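Local structure of C-type lectin domain family 4, member a4 (Mus musculus, 3VYK) at residues G64-I76 with W88-V101. The protein binds calcium and N-glycan sugars through its extracellular C-type lectin domain and probably acts as an inhibitory pattern recognition receptor of dendritic cells. Sequence-based numbering, arbitrary orientation. Where two conformers were deposited one is given.
Sequences GLLDAGQRQWRWI and WHKGEPNQDWERCV. With CA (calcium ion), chain C; MAN (alpha-D-mannopyranose), chain B; NAG (2-acetamido-2-deoxy-beta-D-glucopyranose), chain D; SO4 (sulfate ion), chain E.
Arg71 reaches from its hairpin turn into the loop 92-98. Its chain bends at chi2 (-86°) and chi3 (75°), which brings the guanidinium back over Trp73. Arg71 NH2 donates to Glu98 O at 2.9 Å, and that oxygen is met from above its carbonyl plane. NE and NH2 of Arg71 also grip Asp67 OD2 side-on, both at 2.9 Å, in a salt bridge. These in-plane bonds fix how the guanidinium is turned; Trp73 CZ2 lies over the centre of one face and Asp96 CA toward the rim of the other. A water joins Arg71 NH1 to Pro93 O, and NH1 also forms a salt bridge with Asp114, a calcium ligand.

The Trp73 ring takes the edge of Trp88 on one face, in an edge-to-face pair with six-membered ring centroids 4.9 Å apart and planes at 52°. Asp67 CB lies over the rim of the opposite face. Pro93, which follows a cis peptide bond, packs its CB 3.6 Å from Trp73 CZ2. Val101 CG2 lies 3.5 Å from Trp73 CZ3 and also meets Leu65. Asp67 N donates to Arg99 O at 2.9 Å, tying the backbones together.

Glu92, Asn94 and Glu98 of the same loop bind the calcium ion, which also holds O3 and O4 of the mannose. The arrangement is that of the long-loop region of a C-type lectin fold, with its cis-proline Glu-Pro-Asn sugar-binding motif.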
loop_
_atom_site.group_PDB
_atom_site.type_symbol
_atom_site.label_atom_id
_atom_site.label_comp_id
_atom_site.label_asym_id
_atom_site.label_seq_id
_atom_site.Cartn_x
_atom_site.Cartn_y
_atom_site.Cartn_z
ATOM N N GLY A 64 3.584 -0.587 0.944
ATOM C CA GLY A 64 4.964 -0.878 1.316
ATOM C C GLY A 64 5.264 -0.839 2.805
ATOM O O GLY A 64 6.310 -0.333 3.201
ATOM N N LEU A 65 4.352 -1.376 3.621
ATOM C CA LEU A 65 4.474 -1.332 5.078
ATOM C C LEU A 65 4.602 -2.750 5.606
ATOM O O LEU A 65 3.795 -3.611 5.259
ATOM C CB LEU A 65 3.237 -0.649 5.688
ATOM C CG LEU A 65 3.319 -0.298 7.173
ATOM C CD1 LEU A 65 4.440 0.697 7.454
ATOM C CD2 LEU A 65 1.980 0.234 7.678
ATOM N N LEU A 66 5.604 -2.977 6.450
ATOM C CA LEU A 66 5.906 -4.319 6.968
ATOM C C LEU A 66 6.120 -4.328 8.469
ATOM O O LEU A 66 6.669 -3.392 9.017
ATOM C CB LEU A 66 7.183 -4.844 6.323
ATOM C CG LEU A 66 7.174 -4.977 4.805
ATOM C CD1 LEU A 66 8.583 -5.257 4.317
ATOM C CD2 LEU A 66 6.223 -6.075 4.369
ATOM N N ASP A 67 5.714 -5.409 9.125
ATOM C CA ASP A 67 5.990 -5.580 10.545
ATOM C C ASP A 67 7.378 -6.192 10.704
ATOM O O ASP A 67 7.554 -7.392 10.482
ATOM C CB ASP A 67 4.937 -6.490 11.182
ATOM C CG ASP A 67 5.137 -6.675 12.675
ATOM O OD1 ASP A 67 6.145 -6.191 13.234
ATOM O OD2 ASP A 67 4.257 -7.292 13.303
ATOM N N ALA A 68 8.350 -5.370 11.109
ATOM C CA ALA A 68 9.735 -5.815 11.254
ATOM C C ALA A 68 9.940 -6.756 12.439
ATOM O O ALA A 68 11.008 -7.363 12.583
ATOM C CB ALA A 68 10.663 -4.616 11.376
ATOM N N GLY A 69 8.925 -6.850 13.287
ATOM C CA GLY A 69 8.977 -7.682 14.479
ATOM C C GLY A 69 8.221 -7.006 15.599
ATOM O O GLY A 69 8.392 -5.820 15.825
ATOM N N GLN A 70 7.354 -7.757 16.267
ATOM C CA GLN A 70 6.631 -7.247 17.436
ATOM C C GLN A 70 5.887 -5.926 17.192
ATOM O O GLN A 70 5.880 -5.018 18.026
ATOM C CB GLN A 70 7.556 -7.212 18.645
ATOM C CG GLN A 70 8.185 -8.573 18.856
ATOM C CD GLN A 70 8.463 -8.869 20.294
ATOM O OE1 GLN A 70 8.915 -8.002 21.032
ATOM N NE2 GLN A 70 8.198 -10.109 20.708
ATOM N N ARG A 71 5.248 -5.857 16.021
ATOM C CA ARG A 71 4.383 -4.748 15.636
ATOM C C ARG A 71 5.168 -3.455 15.431
ATOM O O ARG A 71 4.653 -2.361 15.654
ATOM C CB ARG A 71 3.210 -4.556 16.625
ATOM C CG ARG A 71 2.478 -5.832 17.031
ATOM C CD ARG A 71 1.357 -6.243 16.080
ATOM N NE ARG A 71 1.814 -6.828 14.823
ATOM C CZ ARG A 71 0.997 -7.298 13.882
ATOM N NH1 ARG A 71 -0.328 -7.263 14.060
ATOM N NH2 ARG A 71 1.488 -7.815 12.762
ATOM N N GLN A 72 6.411 -3.590 14.975
ATOM C CA GLN A 72 7.237 -2.432 14.619
ATOM C C GLN A 72 7.111 -2.180 13.123
ATOM O O GLN A 72 7.839 -2.759 12.301
ATOM C CB GLN A 72 8.695 -2.659 15.020
ATOM C CG GLN A 72 8.864 -2.763 16.528
ATOM C CD GLN A 72 10.274 -3.148 16.930
ATOM O OE1 GLN A 72 10.736 -4.289 16.690
ATOM N NE2 GLN A 72 10.966 -2.214 17.576
ATOM N N TRP A 73 6.140 -1.334 12.769
ATOM C CA TRP A 73 5.813 -1.083 11.364
ATOM C C TRP A 73 6.867 -0.235 10.720
ATOM O O TRP A 73 7.276 0.795 11.269
ATOM C CB TRP A 73 4.419 -0.452 11.215
ATOM C CG TRP A 73 3.377 -1.364 11.807
ATOM C CD1 TRP A 73 2.768 -1.260 13.054
ATOM C CD2 TRP A 73 2.862 -2.609 11.228
ATOM N NE1 TRP A 73 1.908 -2.317 13.265
ATOM C CE2 TRP A 73 1.927 -3.162 12.207
ATOM C CE3 TRP A 73 3.072 -3.294 10.028
ATOM C CZ2 TRP A 73 1.239 -4.343 11.974
ATOM C CZ3 TRP A 73 2.367 -4.486 9.804
ATOM C CH2 TRP A 73 1.475 -4.994 10.761
ATOM N N ARG A 74 7.339 -0.687 9.565
ATOM C CA ARG A 74 8.423 -0.005 8.850
ATOM C C ARG A 74 8.137 0.100 7.361
ATOM O O ARG A 74 7.671 -0.850 6.738
ATOM C CB ARG A 74 9.775 -0.709 9.079
ATOM C CG ARG A 74 10.208 -0.816 10.531
ATOM C CD ARG A 74 10.563 0.549 11.107
ATOM N NE ARG A 74 11.026 0.479 12.493
ATOM C CZ ARG A 74 10.251 0.673 13.563
ATOM N NH1 ARG A 74 8.962 0.949 13.429
ATOM N NH2 ARG A 74 10.768 0.585 14.781
ATOM N N TRP A 75 8.391 1.274 6.790
ATOM C CA TRP A 75 8.229 1.471 5.354
ATOM C C TRP A 75 9.390 0.897 4.613
ATOM O O TRP A 75 10.522 0.936 5.100
ATOM C CB TRP A 75 8.131 2.963 5.020
ATOM C CG TRP A 75 6.876 3.610 5.540
ATOM C CD1 TRP A 75 6.764 4.566 6.552
ATOM C CD2 TRP A 75 5.499 3.343 5.109
ATOM N NE1 TRP A 75 5.451 4.912 6.750
ATOM C CE2 TRP A 75 4.642 4.210 5.911
ATOM C CE3 TRP A 75 4.918 2.513 4.151
ATOM C CZ2 TRP A 75 3.256 4.218 5.761
ATOM C CZ3 TRP A 75 3.528 2.523 4.007
ATOM C CH2 TRP A 75 2.717 3.354 4.794
ATOM N N ILE A 76 9.122 0.381 3.420
ATOM C CA ILE A 76 10.163 -0.287 2.629
ATOM C C ILE A 76 11.253 0.643 2.096
ATOM O O ILE A 76 12.347 0.173 1.765
ATOM C CB ILE A 76 9.578 -1.133 1.484
ATOM C CG1 ILE A 76 8.765 -0.263 0.509
ATOM C CG2 ILE A 76 8.799 -2.309 2.070
ATOM C CD1 ILE A 76 8.236 -1.005 -0.703
ATOM N N TRP A 88 -5.347 2.690 10.007
ATOM C CA TRP A 88 -5.826 1.359 10.373
ATOM C C TRP A 88 -7.322 1.292 10.526
ATOM O O TRP A 88 -7.934 2.154 11.172
ATOM C CB TRP A 88 -5.182 0.932 11.676
ATOM C CG TRP A 88 -3.684 0.817 11.605
ATOM C CD1 TRP A 88 -2.733 1.686 12.132
ATOM C CD2 TRP A 88 -2.924 -0.254 10.969
ATOM N NE1 TRP A 88 -1.463 1.232 11.884
ATOM C CE2 TRP A 88 -1.511 0.073 11.176
ATOM C CE3 TRP A 88 -3.259 -1.407 10.262
ATOM C CZ2 TRP A 88 -0.497 -0.745 10.703
ATOM C CZ3 TRP A 88 -2.219 -2.221 9.789
ATOM C CH2 TRP A 88 -0.876 -1.897 10.005
ATOM N N HIS A 89 -7.915 0.245 9.964
ATOM C CA HIS A 89 -9.313 -0.109 10.248
ATOM C C HIS A 89 -9.508 -0.321 11.721
ATOM O O HIS A 89 -8.594 -0.752 12.424
ATOM C CB HIS A 89 -9.714 -1.391 9.518
ATOM C CG HIS A 89 -10.095 -1.195 8.078
ATOM N ND1 HIS A 89 -11.153 -0.435 7.688
ATOM C CD2 HIS A 89 -9.547 -1.730 6.915
ATOM C CE1 HIS A 89 -11.261 -0.485 6.352
ATOM N NE2 HIS A 89 -10.272 -1.269 5.879
ATOM N N LYS A 90 -10.724 -0.060 12.204
ATOM C CA LYS A 90 -11.060 -0.413 13.573
ATOM C C LYS A 90 -10.756 -1.896 13.811
ATOM O O LYS A 90 -11.128 -2.762 13.009
ATOM C CB LYS A 90 -12.538 -0.092 13.852
ATOM C CG LYS A 90 -13.012 -0.362 15.268
ATOM C CD LYS A 90 -12.259 0.445 16.310
ATOM C CE LYS A 90 -12.850 0.223 17.697
ATOM N NZ LYS A 90 -13.110 -1.215 18.003
ATOM N N GLY A 91 -10.034 -2.160 14.888
ATOM C CA GLY A 91 -9.643 -3.512 15.286
ATOM C C GLY A 91 -8.361 -4.017 14.644
ATOM O O GLY A 91 -7.946 -5.148 14.917
ATOM N N GLU A 92 -7.741 -3.201 13.792
ATOM C CA GLU A 92 -6.491 -3.579 13.121
ATOM C C GLU A 92 -5.346 -2.680 13.572
ATOM O O GLU A 92 -5.582 -1.554 14.004
ATOM C CB GLU A 92 -6.630 -3.481 11.606
ATOM C CG GLU A 92 -7.810 -4.247 11.026
ATOM C CD GLU A 92 -7.711 -5.765 11.171
ATOM O OE1 GLU A 92 -6.605 -6.360 11.373
ATOM O OE2 GLU A 92 -8.797 -6.385 11.013
ATOM N N PRO A 93 -4.094 -3.169 13.489
ATOM C CA PRO A 93 -3.711 -4.521 13.082
ATOM C C PRO A 93 -3.965 -5.501 14.229
ATOM O O PRO A 93 -3.996 -5.090 15.392
ATOM C CB PRO A 93 -2.222 -4.367 12.769
ATOM C CG PRO A 93 -1.756 -3.327 13.740
ATOM C CD PRO A 93 -2.920 -2.371 13.906
ATOM N N ASN A 94 -4.185 -6.774 13.908
ATOM C CA ASN A 94 -4.653 -7.699 14.940
ATOM C C ASN A 94 -3.905 -9.008 15.143
ATOM O O ASN A 94 -4.124 -9.674 16.167
ATOM C CB ASN A 94 -6.153 -7.986 14.758
ATOM C CG ASN A 94 -6.459 -8.782 13.500
ATOM O OD1 ASN A 94 -5.665 -8.851 12.549
ATOM N ND2 ASN A 94 -7.638 -9.396 13.488
ATOM N N GLN A 95 -3.042 -9.396 14.205
ATOM C CA GLN A 95 -2.462 -10.741 14.269
ATOM C C GLN A 95 -0.982 -10.770 13.920
ATOM O O GLN A 95 -0.578 -10.252 12.876
ATOM C CB GLN A 95 -3.283 -11.691 13.389
ATOM C CG GLN A 95 -4.672 -11.925 13.982
ATOM C CD GLN A 95 -5.682 -12.602 13.073
ATOM O OE1 GLN A 95 -5.824 -12.276 11.893
ATOM N NE2 GLN A 95 -6.444 -13.523 13.655
ATOM N N ASP A 96 -0.188 -11.403 14.790
ATOM C CA ASP A 96 1.281 -11.358 14.688
ATOM C C ASP A 96 1.852 -11.951 13.407
ATOM O O ASP A 96 2.906 -11.509 12.942
ATOM C CB ASP A 96 1.961 -12.008 15.910
ATOM C CG ASP A 96 1.984 -13.536 15.838
ATOM O OD1 ASP A 96 1.000 -14.163 16.256
ATOM O OD2 ASP A 96 2.988 -14.102 15.364
ATOM N N TRP A 97 1.131 -12.930 12.864
ATOM C CA TRP A 97 1.515 -13.657 11.670
ATOM C C TRP A 97 1.052 -12.987 10.398
ATOM O O TRP A 97 1.287 -13.501 9.306
ATOM C CB TRP A 97 1.001 -15.096 11.768
ATOM C CG TRP A 97 -0.455 -15.178 12.164
ATOM C CD1 TRP A 97 -0.999 -15.143 13.448
ATOM C CD2 TRP A 97 -1.609 -15.295 11.269
ATOM N NE1 TRP A 97 -2.370 -15.234 13.404
ATOM C CE2 TRP A 97 -2.799 -15.324 12.127
ATOM C CE3 TRP A 97 -1.770 -15.379 9.897
ATOM C CZ2 TRP A 97 -4.077 -15.434 11.604
ATOM C CZ3 TRP A 97 -3.063 -15.488 9.388
ATOM C CH2 TRP A 97 -4.186 -15.515 10.221
ATOM N N GLU A 98 0.406 -11.826 10.540
ATOM C CA GLU A 98 -0.018 -10.982 9.422
ATOM C C GLU A 98 0.974 -9.822 9.377
ATOM O O GLU A 98 0.814 -8.815 10.090
ATOM C CB GLU A 98 -1.457 -10.483 9.624
ATOM C CG GLU A 98 -2.516 -11.590 9.572
ATOM C CD GLU A 98 -3.944 -11.049 9.518
ATOM O OE1 GLU A 98 -4.340 -10.207 10.362
ATOM O OE2 GLU A 98 -4.683 -11.482 8.609
ATOM N N ARG A 99 2.025 -9.977 8.578
ATOM C CA ARG A 99 3.146 -9.043 8.664
ATOM C C ARG A 99 3.168 -7.998 7.556
ATOM O O ARG A 99 4.012 -7.103 7.577
ATOM C CB ARG A 99 4.474 -9.811 8.709
ATOM C CG ARG A 99 4.629 -10.716 9.932
ATOM C CD ARG A 99 5.997 -11.410 9.954
ATOM N NE ARG A 99 6.331 -11.933 8.630
ATOM C CZ ARG A 99 5.889 -13.088 8.140
ATOM N NH1 ARG A 99 5.114 -13.885 8.876
ATOM N NH2 ARG A 99 6.226 -13.442 6.914
ATOM N N CYS A 100 2.250 -8.134 6.597
ATOM C CA CYS A 100 2.096 -7.215 5.473
ATOM C C CYS A 100 0.771 -6.481 5.624
ATOM O O CYS A 100 -0.032 -6.814 6.497
ATOM C CB CYS A 100 2.161 -7.974 4.150
ATOM S SG CYS A 100 3.839 -8.515 3.730
ATOM N N VAL A 101 0.574 -5.454 4.806
ATOM C CA VAL A 101 -0.565 -4.546 4.968
ATOM C C VAL A 101 -1.234 -4.272 3.631
ATOM O O VAL A 101 -0.553 -3.985 2.625
ATOM C CB VAL A 101 -0.111 -3.207 5.595
ATOM C CG1 VAL A 101 -1.293 -2.248 5.790
ATOM C CG2 VAL A 101 0.599 -3.420 6.922
HETATM CA CA CA C . -5.678 -8.265 10.253
HETATM C C1 MAN B . -10.037 -11.502 8.162
HETATM C C2 MAN B . -8.656 -10.989 7.744
HETATM C C3 MAN B . -7.913 -10.401 8.952
HETATM C C4 MAN B . -8.779 -9.345 9.619
HETATM C C5 MAN B . -10.144 -9.957 10.000
HETATM C C6 MAN B . -11.082 -8.926 10.634
HETATM O O2 MAN B . -8.855 -9.966 6.787
HETATM O O3 MAN B . -6.677 -9.737 8.668
HETATM O O4 MAN B . -7.968 -8.844 10.681
HETATM O O5 MAN B . -10.767 -10.496 8.840
HETATM O O6 MAN B . -12.259 -9.591 11.084
HETATM C C1 NAG D . -9.403 -15.270 6.498
HETATM C C2 NAG D . -9.609 -15.605 5.025
HETATM C C3 NAG D . -8.317 -16.155 4.426
HETATM C C4 NAG D . -7.119 -15.248 4.729
HETATM C C5 NAG D . -7.097 -14.901 6.216
HETATM C C6 NAG D . -5.994 -13.900 6.552
HETATM C C7 NAG D . -11.919 -16.267 4.514
HETATM C C8 NAG D . -12.880 -17.419 4.426
HETATM N N2 NAG D . -10.675 -16.591 4.881
HETATM O O3 NAG D . -8.494 -16.276 3.034
HETATM O O4 NAG D . -5.931 -15.917 4.362
HETATM O O5 NAG D . -8.335 -14.348 6.640
HETATM O O6 NAG D . -5.802 -13.851 7.949
HETATM O O7 NAG D . -12.306 -15.122 4.268
HETATM S S SO4 E . 5.213 -17.092 6.891
HETATM O O1 SO4 E . 6.418 -16.221 6.786
HETATM O O2 SO4 E . 5.559 -18.478 7.314
HETATM O O3 SO4 E . 4.246 -16.493 7.841
HETATM O O4 SO4 E . 4.587 -17.160 5.548
HETATM O O HOH W 1 2.623 -4.784 3.186
HETATM O O HOH W 2 4.448 -9.615 14.664
HETATM O O HOH W 3 -1.779 -6.642 16.561
#